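Local coordinates for DNA ligase (Archaeoglobus fulgidus, PDB 3GDE), which probably seals nicks in double-stranded DNA during replication, recombination and repair, using ATP and forming an adenylated lysine intermediate, at residues Val241-Trp251 and Ala374-Val385; Cys349-Arg357 and Lys403-Pro411. All blocks are in the same frame, centred on the assembly; numbering follows the deposited sequence.

Contact 1: residues Val241-Trp251 and Ala374-Val385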
loop_
_atom_site.group_PDB
_atom_site.type_symbol
_atom_site.label_atom_id
_atom_site.label_comp_id
_atom_site.label_asym_id
_atom_site.label_seq_id
_atom_site.Cartn_x
_atom_site.Cartn_y
_atom_site.Cartn_z
ATOM N N VAL A 241 19.650 -20.907 -11.492
ATOM C CA VAL A 241 19.377 -21.901 -12.534
ATOM C C VAL A 241 19.963 -23.288 -12.209
ATOM O O VAL A 241 19.999 -24.175 -13.068
ATOM C CB VAL A 241 19.795 -21.381 -13.954
ATOM C CG1 VAL A 241 21.297 -21.402 -14.128
ATOM C CG2 VAL A 241 19.111 -22.180 -15.062
ATOM N N ARG A 242 20.404 -23.469 -10.964
ATOM C CA ARG A 242 20.806 -24.788 -10.476
ATOM C C ARG A 242 19.918 -25.292 -9.331
ATOM O O ARG A 242 19.727 -26.509 -9.185
ATOM C CB ARG A 242 22.300 -24.841 -10.117
ATOM C CG ARG A 242 22.701 -24.164 -8.816
ATOM C CD ARG A 242 24.136 -24.534 -8.442
ATOM N NE ARG A 242 24.528 -23.972 -7.148
ATOM C CZ ARG A 242 25.350 -22.934 -6.988
ATOM N NH1 ARG A 242 25.896 -22.331 -8.039
ATOM N NH2 ARG A 242 25.633 -22.501 -5.765
ATOM N N GLU A 243 19.379 -24.367 -8.527
ATOM C CA GLU A 243 18.359 -24.720 -7.535
ATOM C C GLU A 243 17.154 -25.310 -8.272
ATOM O O GLU A 243 16.709 -26.416 -7.964
ATOM C CB GLU A 243 17.952 -23.521 -6.667
ATOM C CG GLU A 243 16.869 -23.867 -5.636
ATOM C CD GLU A 243 16.622 -22.780 -4.594
ATOM O OE1 GLU A 243 16.163 -23.134 -3.480
ATOM O OE2 GLU A 243 16.872 -21.582 -4.880
ATOM N N MET A 244 16.639 -24.561 -9.242
ATOM C CA MET A 244 15.769 -25.124 -10.262
ATOM C C MET A 244 16.707 -25.746 -11.280
ATOM O O MET A 244 17.677 -25.112 -11.695
ATOM C CB MET A 244 14.943 -24.036 -10.939
ATOM C CG MET A 244 14.185 -23.137 -9.987
ATOM S SD MET A 244 13.590 -21.673 -10.838
ATOM C CE MET A 244 13.095 -20.658 -9.446
ATOM N N ARG A 245 16.438 -26.985 -11.671
ATOM C CA ARG A 245 17.296 -27.680 -12.625
ATOM C C ARG A 245 16.984 -27.172 -14.035
ATOM O O ARG A 245 17.866 -26.677 -14.739
ATOM C CB ARG A 245 17.098 -29.196 -12.515
ATOM C CG ARG A 245 17.254 -29.764 -11.091
ATOM C CD ARG A 245 18.714 -30.064 -10.718
ATOM N NE ARG A 245 19.286 -31.144 -11.530
ATOM C CZ ARG A 245 20.430 -31.776 -11.265
ATOM N NH1 ARG A 245 21.156 -31.455 -10.197
ATOM N NH2 ARG A 245 20.850 -32.742 -12.074
ATOM N N THR A 246 15.721 -27.301 -14.429
ATOM C CA THR A 246 15.189 -26.654 -15.620
ATOM C C THR A 246 14.356 -25.464 -15.144
ATOM O O THR A 246 13.710 -25.531 -14.093
ATOM C CB THR A 246 14.323 -27.631 -16.452
ATOM O OG1 THR A 246 15.046 -28.851 -16.665
ATOM C CG2 THR A 246 13.966 -27.035 -17.803
ATOM N N ALA A 247 14.381 -24.373 -15.905
ATOM C CA ALA A 247 13.731 -23.132 -15.490
ATOM C C ALA A 247 13.060 -22.427 -16.649
ATOM O O ALA A 247 13.586 -22.412 -17.766
ATOM C CB ALA A 247 14.740 -22.202 -14.830
ATOM N N ALA A 248 11.889 -21.854 -16.379
ATOM C CA ALA A 248 11.248 -20.932 -17.308
ATOM C C ALA A 248 11.886 -19.559 -17.102
ATOM O O ALA A 248 11.948 -19.057 -15.975
ATOM C CB ALA A 248 9.753 -20.880 -17.061
ATOM N N VAL A 249 12.389 -18.969 -18.182
ATOM C CA VAL A 249 13.139 -17.723 -18.090
ATOM C C VAL A 249 12.508 -16.666 -18.973
ATOM O O VAL A 249 12.208 -16.914 -20.137
ATOM C CB VAL A 249 14.643 -17.894 -18.473
ATOM C CG1 VAL A 249 15.426 -16.616 -18.172
ATOM C CG2 VAL A 249 15.279 -19.065 -17.731
ATOM N N GLU A 250 12.305 -15.486 -18.397
ATOM C CA GLU A 250 11.756 -14.344 -19.107
ATOM C C GLU A 250 12.635 -13.132 -18.830
ATOM O O GLU A 250 13.446 -13.145 -17.917
ATOM C CB GLU A 250 10.327 -14.058 -18.635
ATOM C CG GLU A 250 9.323 -15.160 -18.943
ATOM C CD GLU A 250 8.183 -15.255 -17.928
ATOM O OE1 GLU A 250 8.013 -14.334 -17.094
ATOM O OE2 GLU A 250 7.455 -16.275 -17.969
ATOM N N TRP A 251 12.471 -12.092 -19.633
ATOM C CA TRP A 251 13.088 -10.806 -19.363
ATOM C C TRP A 251 12.490 -10.210 -18.090
ATOM O O TRP A 251 11.308 -10.391 -17.819
ATOM C CB TRP A 251 12.842 -9.850 -20.540
ATOM C CG TRP A 251 13.713 -10.085 -21.745
ATOM C CD1 TRP A 251 14.480 -11.191 -22.012
ATOM C CD2 TRP A 251 13.888 -9.201 -22.863
ATOM N NE1 TRP A 251 15.129 -11.041 -23.214
ATOM C CE2 TRP A 251 14.779 -9.833 -23.760
ATOM C CE3 TRP A 251 13.372 -7.939 -23.196
ATOM C CZ2 TRP A 251 15.177 -9.240 -24.962
ATOM C CZ3 TRP A 251 13.757 -7.356 -24.391
ATOM C CH2 TRP A 251 14.651 -8.005 -25.261
ATOM N N ALA A 374 5.502 -11.815 -22.957
ATOM C CA ALA A 374 6.879 -11.987 -22.533
ATOM C C ALA A 374 7.462 -13.188 -23.274
ATOM O O ALA A 374 6.850 -14.259 -23.328
ATOM C CB ALA A 374 6.965 -12.197 -21.024
ATOM N N LYS A 375 8.625 -12.989 -23.874
ATOM C CA LYS A 375 9.356 -14.089 -24.451
ATOM C C LYS A 375 9.779 -14.999 -23.301
ATOM O O LYS A 375 10.301 -14.546 -22.278
ATOM C CB LYS A 375 10.559 -13.569 -25.256
ATOM C CG LYS A 375 11.460 -14.641 -25.865
ATOM C CD LYS A 375 12.578 -14.011 -26.716
ATOM C CE LYS A 375 13.539 -15.062 -27.260
ATOM N NZ LYS A 375 12.854 -16.061 -28.136
ATOM N N GLN A 376 9.512 -16.283 -23.456
ATOM C CA GLN A 376 9.914 -17.239 -22.457
ATOM C C GLN A 376 10.727 -18.350 -23.096
ATOM O O GLN A 376 10.410 -18.816 -24.184
ATOM C CB GLN A 376 8.687 -17.807 -21.758
ATOM C CG GLN A 376 8.998 -18.614 -20.522
ATOM C CD GLN A 376 7.768 -19.287 -19.973
ATOM O OE1 GLN A 376 7.186 -18.824 -18.994
ATOM N NE2 GLN A 376 7.345 -20.369 -20.613
ATOM N N ILE A 377 11.794 -18.748 -22.418
ATOM C CA ILE A 377 12.526 -19.959 -22.771
ATOM C C ILE A 377 12.464 -20.928 -21.599
ATOM O O ILE A 377 12.227 -20.520 -20.461
ATOM C CB ILE A 377 13.996 -19.679 -23.186
ATOM C CG1 ILE A 377 14.754 -18.937 -22.075
ATOM C CG2 ILE A 377 14.039 -18.920 -24.519
ATOM C CD1 ILE A 377 16.251 -19.190 -22.054
ATOM N N VAL A 378 12.626 -22.213 -21.895
ATOM C CA VAL A 378 12.707 -23.242 -20.863
ATOM C C VAL A 378 14.035 -23.967 -21.077
ATOM O O VAL A 378 14.324 -24.418 -22.178
ATOM C CB VAL A 378 11.499 -24.221 -20.904
ATOM C CG1 VAL A 378 11.474 -25.091 -19.658
ATOM C CG2 VAL A 378 10.183 -23.457 -21.015
ATOM N N THR A 379 14.848 -24.061 -20.033
ATOM C CA THR A 379 16.235 -24.489 -20.207
ATOM C C THR A 379 16.906 -24.929 -18.912
ATOM O O THR A 379 16.491 -24.530 -17.824
ATOM C CB THR A 379 17.083 -23.360 -20.870
ATOM O OG1 THR A 379 18.395 -23.850 -21.180
ATOM C CG2 THR A 379 17.184 -22.136 -19.964
ATOM N N ASP A 380 17.935 -25.765 -19.051
ATOM C CA ASP A 380 18.838 -26.096 -17.950
ATOM C C ASP A 380 20.239 -25.538 -18.206
ATOM O O ASP A 380 21.156 -25.744 -17.410
ATOM C CB ASP A 380 18.874 -27.614 -17.671
ATOM C CG ASP A 380 19.295 -28.460 -18.891
ATOM O OD1 ASP A 380 19.082 -29.699 -18.841
ATOM O OD2 ASP A 380 19.832 -27.918 -19.888
ATOM N N SER A 381 20.387 -24.818 -19.318
ATOM C CA SER A 381 21.682 -24.283 -19.745
ATOM C C SER A 381 21.961 -22.888 -19.177
ATOM O O SER A 381 21.262 -21.928 -19.507
ATOM C CB SER A 381 21.747 -24.253 -21.279
ATOM O OG SER A 381 23.023 -23.843 -21.743
ATOM N N VAL A 382 22.986 -22.786 -18.330
ATOM C CA VAL A 382 23.440 -21.492 -17.785
ATOM C C VAL A 382 23.817 -20.504 -18.901
ATOM O O VAL A 382 23.622 -19.294 -18.757
ATOM C CB VAL A 382 24.611 -21.659 -16.760
ATOM C CG1 VAL A 382 25.218 -20.314 -16.372
ATOM C CG2 VAL A 382 24.140 -22.375 -15.512
ATOM N N ASP A 383 24.336 -21.029 -20.010
ATOM C CA ASP A 383 24.752 -20.212 -21.152
ATOM C C ASP A 383 23.571 -19.625 -21.907
ATOM O O ASP A 383 23.647 -18.496 -22.410
ATOM C CB ASP A 383 25.632 -21.023 -22.110
ATOM C CG ASP A 383 27.023 -21.297 -21.548
ATOM O OD1 ASP A 383 27.811 -21.993 -22.226
ATOM O OD2 ASP A 383 27.339 -20.819 -20.440
ATOM N N GLU A 384 22.490 -20.399 -21.997
ATOM C CA GLU A 384 21.260 -19.933 -22.642
ATOM C C GLU A 384 20.591 -18.799 -21.855
ATOM O O GLU A 384 20.161 -17.802 -22.439
ATOM C CB GLU A 384 20.279 -21.088 -22.874
ATOM C CG GLU A 384 20.500 -21.846 -24.178
ATOM C CD GLU A 384 19.245 -22.568 -24.668
ATOM O OE1 GLU A 384 18.319 -22.799 -23.852
ATOM O OE2 GLU A 384 19.182 -22.909 -25.877
ATOM N N VAL A 385 20.526 -18.950 -20.534
ATOM C CA VAL A 385 19.944 -17.912 -19.678
ATOM C C VAL A 385 20.814 -16.653 -19.604
ATOM O O VAL A 385 20.281 -15.545 -19.540
ATOM C CB VAL A 385 19.471 -18.453 -18.279
ATOM C CG1 VAL A 385 20.374 -19.544 -17.765
ATOM C CG2 VAL A 385 19.302 -17.323 -17.245
HETATM O O HOH W 1 20.644 -26.370 -15.063
HETATM O O HOH W 2 10.588 -12.123 -21.639
#
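Val249 and Ile377 form a hydrogen-bonded pair in an antiparallel β ladder of the nucleotidyltransferase (adenylation) domain, where strand 247-252 lies between strands 371-379 and 399-403. The short strand axes come within 4.6 Å and make 149° between their directions. Four backbone bonds carry the register: Val249 N to Ile377 O (2.8 Å) is returned by Ile377 N to Val249 O (3.0 Å), and Ala247 and Thr379 exchange a second pair. The latter two are more bent. Between them, Ala248 faces Val378 as a non-hydrogen-bonded pair. Beyond the ladder a water spans the backbones, accepting from Trp251 N at 2.8 Å and donating to Lys375 O.

Apolar packing occurs on the face bearing Val249 and Ile377 and continues to Val241 of helix 237-243. With chi1 at -172°, Val249 sends CG1 away from its own N and against Val385 CG2 of helix 382-394 (4.0 Å), the two side chains crossing at about a right angle. Val385 CG1 meets CG2 of Val241, which passes it in the opposite direction, while Val241 CG1 meets Val382 CG2.

On the other face, Glu250 lays its carboxylate nearly coplanar with the Gln376 amide. Glu250 OE1 is held by a salt bridge to Lys403; Glu250 is a predicted ATP-binding residue, and this bridge probably helps to position its carboxylate.

The turn from strand to helix is tied by Thr379 OG1, which accepts from Ser381 N at 2.9 Å in an ST turn and donates to Glu384 OE1, also at 2.9 Å.

Contact 2: residues Cys349-Arg357 and Lys403-Pro411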
loop_
_atom_site.group_PDB
_atom_site.type_symbol
_atom_site.label_atom_id
_atom_site.label_comp_id
_atom_site.label_asym_id
_atom_site.label_seq_id
_atom_site.Cartn_x
_atom_site.Cartn_y
_atom_site.Cartn_z
ATOM N N CYS A 349 -7.324 -20.126 -12.312
ATOM C CA CYS A 349 -6.367 -21.037 -12.953
ATOM C C CYS A 349 -4.970 -20.905 -12.334
ATOM O O CYS A 349 -3.980 -21.404 -12.876
ATOM C CB CYS A 349 -6.341 -20.842 -14.477
ATOM S SG CYS A 349 -5.676 -19.272 -15.078
ATOM N N ILE A 350 -4.922 -20.258 -11.172
ATOM C CA ILE A 350 -3.704 -20.103 -10.380
ATOM C C ILE A 350 -3.156 -21.408 -9.805
ATOM O O ILE A 350 -1.972 -21.481 -9.478
ATOM C CB ILE A 350 -3.874 -19.070 -9.234
ATOM C CG1 ILE A 350 -5.065 -19.408 -8.329
ATOM C CG2 ILE A 350 -3.998 -17.663 -9.800
ATOM C CD1 ILE A 350 -4.957 -18.840 -6.903
ATOM N N ASP A 351 -4.002 -22.434 -9.692
ATOM C CA ASP A 351 -3.567 -23.736 -9.165
ATOM C C ASP A 351 -2.811 -24.598 -10.178
ATOM O O ASP A 351 -2.162 -25.570 -9.789
ATOM C CB ASP A 351 -4.739 -24.527 -8.562
ATOM C CG ASP A 351 -5.261 -23.924 -7.258
ATOM O OD1 ASP A 351 -4.578 -23.076 -6.646
ATOM O OD2 ASP A 351 -6.365 -24.315 -6.833
ATOM N N LEU A 352 -2.905 -24.258 -11.466
ATOM C CA LEU A 352 -2.000 -24.813 -12.484
ATOM C C LEU A 352 -0.595 -24.381 -12.017
ATOM O O LEU A 352 -0.445 -23.280 -11.495
ATOM C CB LEU A 352 -2.404 -24.370 -13.893
ATOM C CG LEU A 352 -3.890 -24.585 -14.249
ATOM C CD1 LEU A 352 -4.214 -24.145 -15.690
ATOM C CD2 LEU A 352 -4.372 -26.023 -14.018
ATOM N N PRO A 353 0.461 -25.158 -12.304
ATOM C CA PRO A 353 1.336 -25.407 -13.403
ATOM C C PRO A 353 1.595 -24.188 -14.290
ATOM O O PRO A 353 0.795 -23.857 -15.162
ATOM C CB PRO A 353 0.744 -26.674 -14.001
ATOM C CG PRO A 353 0.465 -27.492 -12.633
ATOM C CD PRO A 353 0.486 -26.379 -11.485
ATOM N N LEU A 354 2.709 -23.514 -13.998
ATOM C CA LEU A 354 3.190 -22.373 -14.780
ATOM C C LEU A 354 3.170 -22.655 -16.284
ATOM O O LEU A 354 2.644 -21.849 -17.061
ATOM C CB LEU A 354 4.592 -21.954 -14.317
ATOM C CG LEU A 354 5.176 -20.640 -14.856
ATOM C CD1 LEU A 354 5.945 -19.900 -13.776
ATOM C CD2 LEU A 354 6.071 -20.872 -16.072
ATOM N N ARG A 355 3.721 -23.802 -16.681
ATOM C CA ARG A 355 3.742 -24.216 -18.091
ATOM C C ARG A 355 2.337 -24.328 -18.697
ATOM O O ARG A 355 2.144 -24.013 -19.881
ATOM C CB ARG A 355 4.545 -25.515 -18.285
ATOM C CG ARG A 355 4.024 -26.716 -17.509
ATOM C CD ARG A 355 5.041 -27.871 -17.430
ATOM N NE ARG A 355 5.159 -28.367 -16.053
ATOM C CZ ARG A 355 4.225 -29.073 -15.411
ATOM N NH1 ARG A 355 3.076 -29.391 -16.008
ATOM N NH2 ARG A 355 4.437 -29.460 -14.158
ATOM N N GLU A 356 1.368 -24.754 -17.880
ATOM C CA GLU A 356 -0.045 -24.815 -18.275
ATOM C C GLU A 356 -0.709 -23.430 -18.325
ATOM O O GLU A 356 -1.506 -23.147 -19.231
ATOM C CB GLU A 356 -0.828 -25.739 -17.338
ATOM C CG GLU A 356 -0.368 -27.192 -17.369
ATOM C CD GLU A 356 -1.343 -28.148 -16.692
ATOM O OE1 GLU A 356 -0.862 -29.094 -16.019
ATOM O OE2 GLU A 356 -2.581 -27.963 -16.839
ATOM N N ARG A 357 -0.387 -22.570 -17.355
ATOM C CA ARG A 357 -0.858 -21.185 -17.388
ATOM C C ARG A 357 -0.317 -20.474 -18.619
ATOM O O ARG A 357 -1.039 -19.740 -19.274
ATOM C CB ARG A 357 -0.470 -20.417 -16.121
ATOM C CG ARG A 357 -0.947 -21.039 -14.818
ATOM C CD ARG A 357 -0.936 -20.019 -13.694
ATOM N NE ARG A 357 0.366 -19.372 -13.523
ATOM C CZ ARG A 357 1.393 -19.890 -12.853
ATOM N NH1 ARG A 357 1.295 -21.081 -12.277
ATOM N NH2 ARG A 357 2.522 -19.201 -12.745
ATOM N N LYS A 403 11.876 -18.810 -13.279
ATOM C CA LYS A 403 10.698 -19.382 -12.621
ATOM C C LYS A 403 10.604 -20.902 -12.763
ATOM O O LYS A 403 10.956 -21.449 -13.801
ATOM C CB LYS A 403 9.426 -18.731 -13.181
ATOM C CG LYS A 403 9.439 -17.205 -13.189
ATOM C CD LYS A 403 8.239 -16.647 -13.911
ATOM C CE LYS A 403 8.088 -15.153 -13.635
ATOM N NZ LYS A 403 6.928 -14.588 -14.369
ATOM N N LEU A 404 10.113 -21.571 -11.720
ATOM C CA LEU A 404 9.909 -23.026 -11.716
ATOM C C LEU A 404 8.716 -23.375 -12.607
ATOM O O LEU A 404 7.582 -22.971 -12.306
ATOM C CB LEU A 404 9.609 -23.509 -10.298
ATOM C CG LEU A 404 10.378 -24.627 -9.592
ATOM C CD1 LEU A 404 9.396 -25.418 -8.742
ATOM C CD2 LEU A 404 11.150 -25.560 -10.530
ATOM N N PRO A 405 8.958 -24.116 -13.708
ATOM C CA PRO A 405 7.890 -24.435 -14.673
ATOM C C PRO A 405 6.705 -25.210 -14.088
ATOM O O PRO A 405 5.627 -25.202 -14.673
ATOM C CB PRO A 405 8.617 -25.268 -15.742
ATOM C CG PRO A 405 10.051 -24.875 -15.606
ATOM C CD PRO A 405 10.256 -24.664 -14.138
ATOM N N SER A 406 6.898 -25.846 -12.937
ATOM C CA SER A 406 5.823 -26.594 -12.288
ATOM C C SER A 406 5.115 -25.827 -11.162
ATOM O O SER A 406 4.102 -26.293 -10.634
ATOM C CB SER A 406 6.345 -27.932 -11.761
ATOM O OG SER A 406 7.160 -27.720 -10.630
ATOM N N SER A 407 5.644 -24.659 -10.799
ATOM C CA SER A 407 5.092 -23.890 -9.690
ATOM C C SER A 407 3.692 -23.381 -10.029
ATOM O O SER A 407 3.433 -23.031 -11.185
ATOM C CB SER A 407 6.038 -22.745 -9.269
ATOM O OG SER A 407 6.183 -21.748 -10.275
ATOM N N PRO A 408 2.771 -23.395 -9.033
ATOM C CA PRO A 408 1.476 -22.708 -9.144
ATOM C C PRO A 408 1.636 -21.222 -8.840
ATOM O O PRO A 408 2.694 -20.796 -8.393
ATOM C CB PRO A 408 0.640 -23.364 -8.050
ATOM C CG PRO A 408 1.638 -23.696 -6.993
ATOM C CD PRO A 408 2.908 -24.076 -7.728
ATOM N N TYR A 409 0.596 -20.444 -9.079
ATOM C CA TYR A 409 0.630 -19.026 -8.778
ATOM C C TYR A 409 0.097 -18.809 -7.366
ATOM O O TYR A 409 -1.045 -19.195 -7.060
ATOM C CB TYR A 409 -0.195 -18.247 -9.817
ATOM C CG TYR A 409 -0.071 -16.737 -9.714
ATOM C CD1 TYR A 409 0.760 -16.028 -10.579
ATOM C CD2 TYR A 409 -0.788 -16.023 -8.754
ATOM C CE1 TYR A 409 0.864 -14.634 -10.496
ATOM C CE2 TYR A 409 -0.687 -14.648 -8.659
ATOM C CZ TYR A 409 0.138 -13.955 -9.534
ATOM O OH TYR A 409 0.241 -12.588 -9.425
ATOM N N ILE A 410 0.931 -18.204 -6.511
ATOM C CA ILE A 410 0.590 -18.007 -5.099
ATOM C C ILE A 410 0.457 -16.519 -4.732
ATOM O O ILE A 410 1.458 -15.853 -4.427
ATOM C CB ILE A 410 1.608 -18.701 -4.145
ATOM C CG1 ILE A 410 1.880 -20.161 -4.559
ATOM C CG2 ILE A 410 1.129 -18.614 -2.689
ATOM C CD1 ILE A 410 0.779 -21.159 -4.208
ATOM N N PRO A 411 -0.784 -15.999 -4.750
ATOM C CA PRO A 411 -1.040 -14.587 -4.468
ATOM C C PRO A 411 -0.366 -14.072 -3.193
ATOM O O PRO A 411 -0.451 -14.703 -2.125
ATOM C CB PRO A 411 -2.567 -14.532 -4.340
ATOM C CG PRO A 411 -3.039 -15.602 -5.253
ATOM C CD PRO A 411 -2.038 -16.721 -5.045
HETATM O O HOH W 3 -2.669 -21.441 -6.022
HETATM O O HOH W 4 4.273 -19.829 -10.623
#
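Tyr409 N donates to Ile350 O at 2.8 Å, the first of three backbone bonds joining the 349-357 segment to the loop 403-411. The other two tie the start of helix 354-364: Leu354 N reaches Ser407 O and Arg355 N reaches Pro405 O (3.1 Å), so two N-H groups at the helix start are taken by loop carbonyls. Pro408 CA adds a C-H...O contact to Leu352 O.

The polar side-chain link belongs to Arg357. Its chain bends at chi3 (-55°), and NH1 then bonds Ser407 O at 3.1 Å and Leu352 O at 2.9 Å, both close to the guanidinium plane. Ser407 O thus accepts from Leu354 N and Arg357 NH1 together. Tyr409 CB sits 3.8 Å above one guanidinium face, over its centre, and Leu354 CA backs the opposite face. Asp341 pairs with Arg357 NE, and a water joins Arg357 NH2 to Ser407 OG and Pro408 O; together these fix the group's rotation. Tyr409 OH is hydrogen-bonded to Met229 N and Asp299 OD2.

Apolar contacts flank this polar centre. Ile350 CG2 touches Tyr409 CD2 (3.8 Å), the two side chains running at a slant to each other, and Ile350 CD1 meets Pro411 CD at 4.1 Å. At the other end, Leu354 CD1 touches Lys403 CB at about a right angle to the lysine chain.

Lys403, paired with Glu250 and near Phe340, ends the EGVMIK sequence, motif IV of the nucleotidyltransferase fold in ATP-dependent ligases; the loop simply links it to motif V.

The centres of contacts 1 and 2 lie 15 Å apart, both inside the adenylation domain. Along the chain their segments alternate: 241-251, 349-357, 374-385, then 403-411, with helix 354-364 running on to strand 371-379. The two meet directly at strand 399-403, the other neighbour of strand 247-252. There Lys403 N lies 2.7 Å from Ala248 O, probably hydrogen-bonded, and the Lys403-Glu250 salt bridge forms a second joint. Contact 1 pairs the strand that ends at Lys252, the predicted adenylated lysine, while contact 2 joins helix 354-364 to the loop following Lys403 beside the predicted ATP pocket.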